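Flap endonuclease 1 (Desulfurococcus amylolyticus, PDB 3ORY) probably removes 5' flaps from branched DNA during replication and repair, cutting as a structure-specific endonuclease. Local coordinates at residues K112-A115 with A116-E120; V199-L202 with T203-G206. One frame throughout, in Å; residues are numbered along the deposited sequence.

Contact 1: residues K112-A115 with A116-E120; sequences KEEA and AKKYE
Lys112 to Ala115 and Ala116 to Glu120 are consecutive turns of one alpha-helix, 102-125, and meet through its i to i+4 bonds and a charged ridge. With helix 128-134, this helix stands out from the body of the chain in a manner consistent with the helical arch of flap endonucleases. The tight part is the backbone. Ala116 N donates to Lys112 O at 2.9 Å and Tyr119 N to Ala115 O at 2.8 Å; the two intervening bonds, from Lys117 N to Glu113 O and from Lys118 N to Glu114 O, are slightly longer. The straightest is that from Lys118, with an N-H...O angle of 167°. Close against the same frame, Tyr119 CB lies 3.4 Å from Ala115 O.

The outer side is loose. With CG of Glu114 anti to the backbone N (chi1 176°) and the chain bent at chi2, its carboxylate is held out from the helix, where Lys117 and Lys118 fold back to meet it with methylenes instead of ammonium groups. OE1 lies 3.6 Å from Lys117 CE, the two side chains running at an angle to each other, and NZ of that lysine remains 5.0 Å from OE1. Lys118 instead lies alongside Glu114, its CD 3.5 Å from OE2, while its NZ stays 5.1 Å from that oxygen. Any attraction there is therefore longer-range, with no ion-pair contact, and the exposed carboxylate probably keeps its charge. Both lysines also make long, weak ion pairs with Glu121. Away from this ridge, Tyr119 touches Ala131 and Tyr134 of helix 128-134, joining the two arms of the projection. Lys118 also reaches Tyr134, while its CG, at the root of the side chain, rests 3.3 Å from Glu114 O.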
ATOM      1  N   LYS A 112     -15.209   0.817  -6.950  1.00 39.25           N
ATOM      2  CA  LYS A 112     -15.997   0.318  -8.092  1.00 40.73           C
ATOM      3  C   LYS A 112     -17.338   1.024  -8.267  1.00 41.70           C
ATOM      4  O   LYS A 112     -17.720   1.358  -9.394  1.00 42.48           O
ATOM      5  CB  LYS A 112     -16.254  -1.182  -7.949  1.00 40.57           C
ATOM      6  CG  LYS A 112     -15.073  -2.061  -8.277  1.00 40.88           C
ATOM      7  CD  LYS A 112     -15.339  -3.511  -7.875  1.00 42.02           C
ATOM      8  CE  LYS A 112     -16.645  -4.060  -8.433  1.00 44.21           C
ATOM      9  NZ  LYS A 112     -16.633  -4.208  -9.925  1.00 44.73           N
ATOM     10  N   GLU A 113     -18.054   1.225  -7.161  1.00 42.13           N
ATOM     11  CA  GLU A 113     -19.332   1.941  -7.174  1.00 44.33           C
ATOM     12  C   GLU A 113     -19.163   3.394  -7.627  1.00 44.60           C
ATOM     13  O   GLU A 113     -19.965   3.894  -8.417  1.00 45.40           O
ATOM     14  CB  GLU A 113     -20.009   1.888  -5.801  1.00 44.67           C
ATOM     15  CG  GLU A 113     -20.592   0.512  -5.462  1.00 48.24           C
ATOM     16  CD  GLU A 113     -21.257   0.448  -4.092  1.00 52.25           C
ATOM     17  OE1 GLU A 113     -21.572   1.513  -3.509  1.00 54.74           O
ATOM     18  OE2 GLU A 113     -21.479  -0.682  -3.600  1.00 54.80           O
ATOM     19  N   GLU A 114     -18.115   4.052  -7.126  1.00 44.04           N
ATOM     20  CA  GLU A 114     -17.781   5.424  -7.532  1.00 44.76           C
ATOM     21  C   GLU A 114     -17.386   5.519  -9.014  1.00 44.43           C
ATOM     22  O   GLU A 114     -17.901   6.371  -9.740  1.00 45.07           O
ATOM     23  CB  GLU A 114     -16.692   6.024  -6.620  1.00 44.47           C
ATOM     24  CG  GLU A 114     -16.188   7.432  -7.022  1.00 47.81           C
ATOM     25  CD  GLU A 114     -17.266   8.524  -6.995  1.00 52.50           C
ATOM     26  OE1 GLU A 114     -18.323   8.346  -6.343  1.00 54.14           O
ATOM     27  OE2 GLU A 114     -17.051   9.583  -7.633  1.00 55.47           O
ATOM     28  N   ALA A 115     -16.485   4.643  -9.449  1.00 43.32           N
ATOM     29  CA  ALA A 115     -16.087   4.558 -10.855  1.00 43.49           C
ATOM     30  C   ALA A 115     -17.273   4.297 -11.811  1.00 44.13           C
ATOM     31  O   ALA A 115     -17.325   4.875 -12.901  1.00 44.27           O
ATOM     32  CB  ALA A 115     -15.005   3.497 -11.045  1.00 42.51           C
ATOM     33  N   ALA A 116     -18.209   3.437 -11.396  1.00 43.77           N
ATOM     34  CA  ALA A 116     -19.391   3.108 -12.210  1.00 44.65           C
ATOM     35  C   ALA A 116     -20.286   4.322 -12.431  1.00 45.52           C
ATOM     36  O   ALA A 116     -20.783   4.537 -13.532  1.00 46.15           O
ATOM     37  CB  ALA A 116     -20.192   1.970 -11.580  1.00 44.29           C
ATOM     38  N   LYS A 117     -20.485   5.102 -11.370  1.00 45.79           N
ATOM     39  CA  LYS A 117     -21.269   6.336 -11.427  1.00 47.19           C
ATOM     40  C   LYS A 117     -20.606   7.347 -12.373  1.00 47.42           C
ATOM     41  O   LYS A 117     -21.267   7.917 -13.245  1.00 48.25           O
ATOM     42  CB  LYS A 117     -21.457   6.887 -10.008  1.00 47.19           C
ATOM     43  CG  LYS A 117     -21.692   8.388  -9.862  1.00 50.28           C
ATOM     44  CD  LYS A 117     -21.735   8.749  -8.367  1.00 52.70           C
ATOM     45  CE  LYS A 117     -21.006  10.059  -8.049  1.00 54.78           C
ATOM     46  NZ  LYS A 117     -21.827  11.269  -8.350  1.00 56.99           N
ATOM     47  N   LYS A 118     -19.294   7.531 -12.212  1.00 46.50           N
ATOM     48  CA  LYS A 118     -18.516   8.441 -13.056  1.00 46.55           C
ATOM     49  C   LYS A 118     -18.438   8.002 -14.527  1.00 46.68           C
ATOM     50  O   LYS A 118     -18.470   8.845 -15.431  1.00 47.23           O
ATOM     51  CB  LYS A 118     -17.108   8.633 -12.488  1.00 46.04           C
ATOM     52  CG  LYS A 118     -17.030   9.230 -11.073  1.00 46.47           C
ATOM     53  CD  LYS A 118     -17.664  10.617 -10.960  1.00 49.63           C
ATOM     54  CE  LYS A 118     -16.776  11.704 -11.540  1.00 51.55           C
ATOM     55  NZ  LYS A 118     -17.394  13.052 -11.359  1.00 53.65           N
ATOM     56  N   TYR A 119     -18.338   6.693 -14.770  1.00 45.51           N
ATOM     57  CA  TYR A 119     -18.336   6.168 -16.140  1.00 45.66           C
ATOM     58  C   TYR A 119     -19.648   6.479 -16.844  1.00 47.56           C
ATOM     59  O   TYR A 119     -19.654   6.862 -18.017  1.00 48.06           O
ATOM     60  CB  TYR A 119     -18.085   4.654 -16.177  1.00 44.27           C
ATOM     61  CG  TYR A 119     -18.144   4.063 -17.576  1.00 42.46           C
ATOM     62  CD1 TYR A 119     -17.075   4.212 -18.457  1.00 40.38           C
ATOM     63  CD2 TYR A 119     -19.271   3.353 -18.020  1.00 41.45           C
ATOM     64  CE1 TYR A 119     -17.118   3.675 -19.740  1.00 39.83           C
ATOM     65  CE2 TYR A 119     -19.321   2.809 -19.318  1.00 40.35           C
ATOM     66  CZ  TYR A 119     -18.236   2.973 -20.162  1.00 39.22           C
ATOM     67  OH  TYR A 119     -18.253   2.453 -21.432  1.00 39.76           O
ATOM     68  N   GLU A 120     -20.748   6.300 -16.115  1.00 48.58           N
ATOM     69  CA  GLU A 120     -22.082   6.551 -16.632  1.00 51.04           C
ATOM     70  C   GLU A 120     -22.256   8.027 -17.005  1.00 52.42           C
ATOM     71  O   GLU A 120     -22.787   8.347 -18.076  1.00 53.20           O
ATOM     72  CB  GLU A 120     -23.130   6.111 -15.608  1.00 51.15           C
ATOM     73  CG  GLU A 120     -24.542   6.564 -15.944  1.00 55.25           C
ATOM     74  CD  GLU A 120     -25.606   5.611 -15.443  1.00 58.02           C
ATOM     75  OE1 GLU A 120     -25.423   5.029 -14.347  1.00 58.53           O
ATOM     76  OE2 GLU A 120     -26.626   5.453 -16.152  1.00 60.01           O
TER

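Contact 2: residues V199-L202 with T203-G206; sequences VRNL and TISG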
ATOM      1  N   VAL A 199       6.783   5.659   5.086  1.00 30.70           N
ATOM      2  CA  VAL A 199       7.084   6.241   3.781  1.00 31.73           C
ATOM      3  C   VAL A 199       5.941   5.927   2.819  1.00 31.72           C
ATOM      4  O   VAL A 199       5.549   4.762   2.666  1.00 31.52           O
ATOM      5  CB  VAL A 199       8.452   5.760   3.219  1.00 32.17           C
ATOM      6  CG1 VAL A 199       8.634   6.206   1.766  1.00 32.36           C
ATOM      7  CG2 VAL A 199       9.608   6.283   4.097  1.00 32.07           C
ATOM      8  N   ARG A 200       5.391   6.967   2.199  1.00 31.62           N
ATOM      9  CA  ARG A 200       4.350   6.793   1.188  1.00 32.05           C
ATOM     10  C   ARG A 200       4.895   7.021  -0.214  1.00 32.57           C
ATOM     11  O   ARG A 200       5.924   7.686  -0.381  1.00 32.77           O
ATOM     12  CB  ARG A 200       3.174   7.737   1.444  1.00 32.05           C
ATOM     13  CG  ARG A 200       2.436   7.468   2.752  1.00 32.54           C
ATOM     14  CD  ARG A 200       1.255   8.416   2.904  1.00 32.80           C
ATOM     15  NE  ARG A 200       0.145   8.047   2.022  1.00 32.89           N
ATOM     16  CZ  ARG A 200      -0.235   8.716   0.935  1.00 33.86           C
ATOM     17  NH1 ARG A 200       0.394   9.827   0.556  1.00 33.57           N
ATOM     18  NH2 ARG A 200      -1.265   8.268   0.229  1.00 33.33           N
ATOM     19  N   ASN A 201       4.191   6.464  -1.204  1.00 32.51           N
ATOM     20  CA  ASN A 201       4.479   6.634  -2.648  1.00 33.32           C
ATOM     21  C   ASN A 201       5.653   5.820  -3.190  1.00 33.74           C
ATOM     22  O   ASN A 201       5.983   5.919  -4.372  1.00 34.41           O
ATOM     23  CB  ASN A 201       4.634   8.116  -3.043  1.00 34.16           C
ATOM     24  CG  ASN A 201       3.426   8.961  -2.669  1.00 34.58           C
ATOM     25  OD1 ASN A 201       3.552  10.158  -2.389  1.00 37.10           O
ATOM     26  ND2 ASN A 201       2.257   8.360  -2.683  1.00 32.57           N
ATOM     27  N   LEU A 202       6.281   5.021  -2.335  1.00 33.98           N
ATOM     28  CA  LEU A 202       7.446   4.239  -2.742  1.00 35.04           C
ATOM     29  C   LEU A 202       7.129   3.255  -3.870  1.00 34.94           C
ATOM     30  O   LEU A 202       7.976   2.982  -4.710  1.00 35.36           O
ATOM     31  CB  LEU A 202       8.055   3.513  -1.543  1.00 35.29           C
ATOM     32  CG  LEU A 202       9.500   3.039  -1.667  1.00 36.77           C
ATOM     33  CD1 LEU A 202      10.508   4.181  -1.466  1.00 39.84           C
ATOM     34  CD2 LEU A 202       9.751   1.916  -0.672  1.00 38.50           C
ATOM     35  N   THR A 203       5.901   2.745  -3.908  1.00 34.91           N
ATOM     36  CA  THR A 203       5.526   1.768  -4.932  1.00 35.03           C
ATOM     37  C   THR A 203       5.037   2.426  -6.221  1.00 36.24           C
ATOM     38  O   THR A 203       4.834   1.744  -7.221  1.00 35.69           O
ATOM     39  CB  THR A 203       4.450   0.789  -4.422  1.00 34.37           C
ATOM     40  OG1 THR A 203       3.299   1.531  -4.007  1.00 33.40           O
ATOM     41  CG2 THR A 203       4.988  -0.033  -3.254  1.00 32.86           C
ATOM     42  N   ILE A 204       4.856   3.748  -6.198  1.00 37.61           N
ATOM     43  CA  ILE A 204       4.263   4.462  -7.331  1.00 39.23           C
ATOM     44  C   ILE A 204       4.996   5.744  -7.740  1.00 41.32           C
ATOM     45  O   ILE A 204       4.479   6.500  -8.562  1.00 41.50           O
ATOM     46  CB  ILE A 204       2.759   4.818  -7.085  1.00 38.99           C
ATOM     47  CG1 ILE A 204       2.595   5.716  -5.842  1.00 38.61           C
ATOM     48  CG2 ILE A 204       1.892   3.550  -7.021  1.00 37.63           C
ATOM     49  CD1 ILE A 204       1.242   6.469  -5.762  1.00 37.80           C
ATOM     50  N   SER A 205       6.175   5.993  -7.169  1.00 43.17           N
ATOM     51  CA  SER A 205       6.897   7.252  -7.415  1.00 45.86           C
ATOM     52  C   SER A 205       7.417   7.355  -8.848  1.00 48.22           C
ATOM     53  O   SER A 205       7.545   6.348  -9.548  1.00 47.85           O
ATOM     54  CB  SER A 205       8.026   7.470  -6.396  1.00 45.50           C
ATOM     55  OG  SER A 205       8.977   6.422  -6.419  1.00 45.91           O
ATOM     56  N   GLY A 206       7.705   8.584  -9.274  1.00 51.22           N
ATOM     57  CA  GLY A 206       8.165   8.845 -10.633  1.00 54.89           C
ATOM     58  C   GLY A 206       7.235   9.769 -11.394  1.00 57.65           C
ATOM     59  O   GLY A 206       6.415  10.480 -10.804  1.00 57.48           O
TER
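Asn201 and Ile204 close a turn as the chain leaves strand 197-200, and the residues leading into it show how it is anchored. Val199 is still in the sheet, its backbone bonded to that of Ser183. Arg200 keeps strand geometry too; its NH1 forms a salt bridge with Glu222 and its NE bonds to Gln186 O, so two guanidinium nitrogens are tied down before the chain turns.

Asn201 breaks the strand with a positive phi of 77°. Its carbonyl O accepts Ile204 N at 3.1 Å, the donor standing well above the carbonyl plane, and it also lies 3.3 Å from Ser205 CB. Ile204 crosses the Asn201 side chain at an angle: chi1 of 60° sets CG1 between its own backbone N and carbonyl carbon, leaving this atom 3.8 Å from Asn201 CA and the terminal CD1 against the amide group.

Leu202, buried, packs on Leu30 and Ala184. The next residue, Thr203, rests on helix 42-52 at Ala45, Gln48 and Phe49. Arg78, from helix 70-84, grips the bend: NH2 bonds Ser205 O and NH1 makes a weak hydrogen bond to Leu202 O. Helical backbone angles at Leu202 and Thr203, together with the bond from residue i+3 to residue i, define a type I beta turn, here linking strand 197-200 to strand 206-209 within the mixed sheet.

In the fold
Contacts 1 and 2 lie in series along the chain and do not touch: their centres are 26 Å apart and their nearest atoms about 17 Å. Their depths also differ. The helical segment 112-120 is centred 22 Å from the middle of the chain, on the projecting arm, whereas the turn 199-206 is centred only 9 Å from it, where strand 197-200 leaves the central sheet, beside helix 42-52. One therefore belongs to the part that in flap endonucleases probably frames the passage of the DNA flap, the other to the nuclease body that carries this arm. Between them the chain passes through helices 128-134 to 189-192 and strands 160-162 and 182-184.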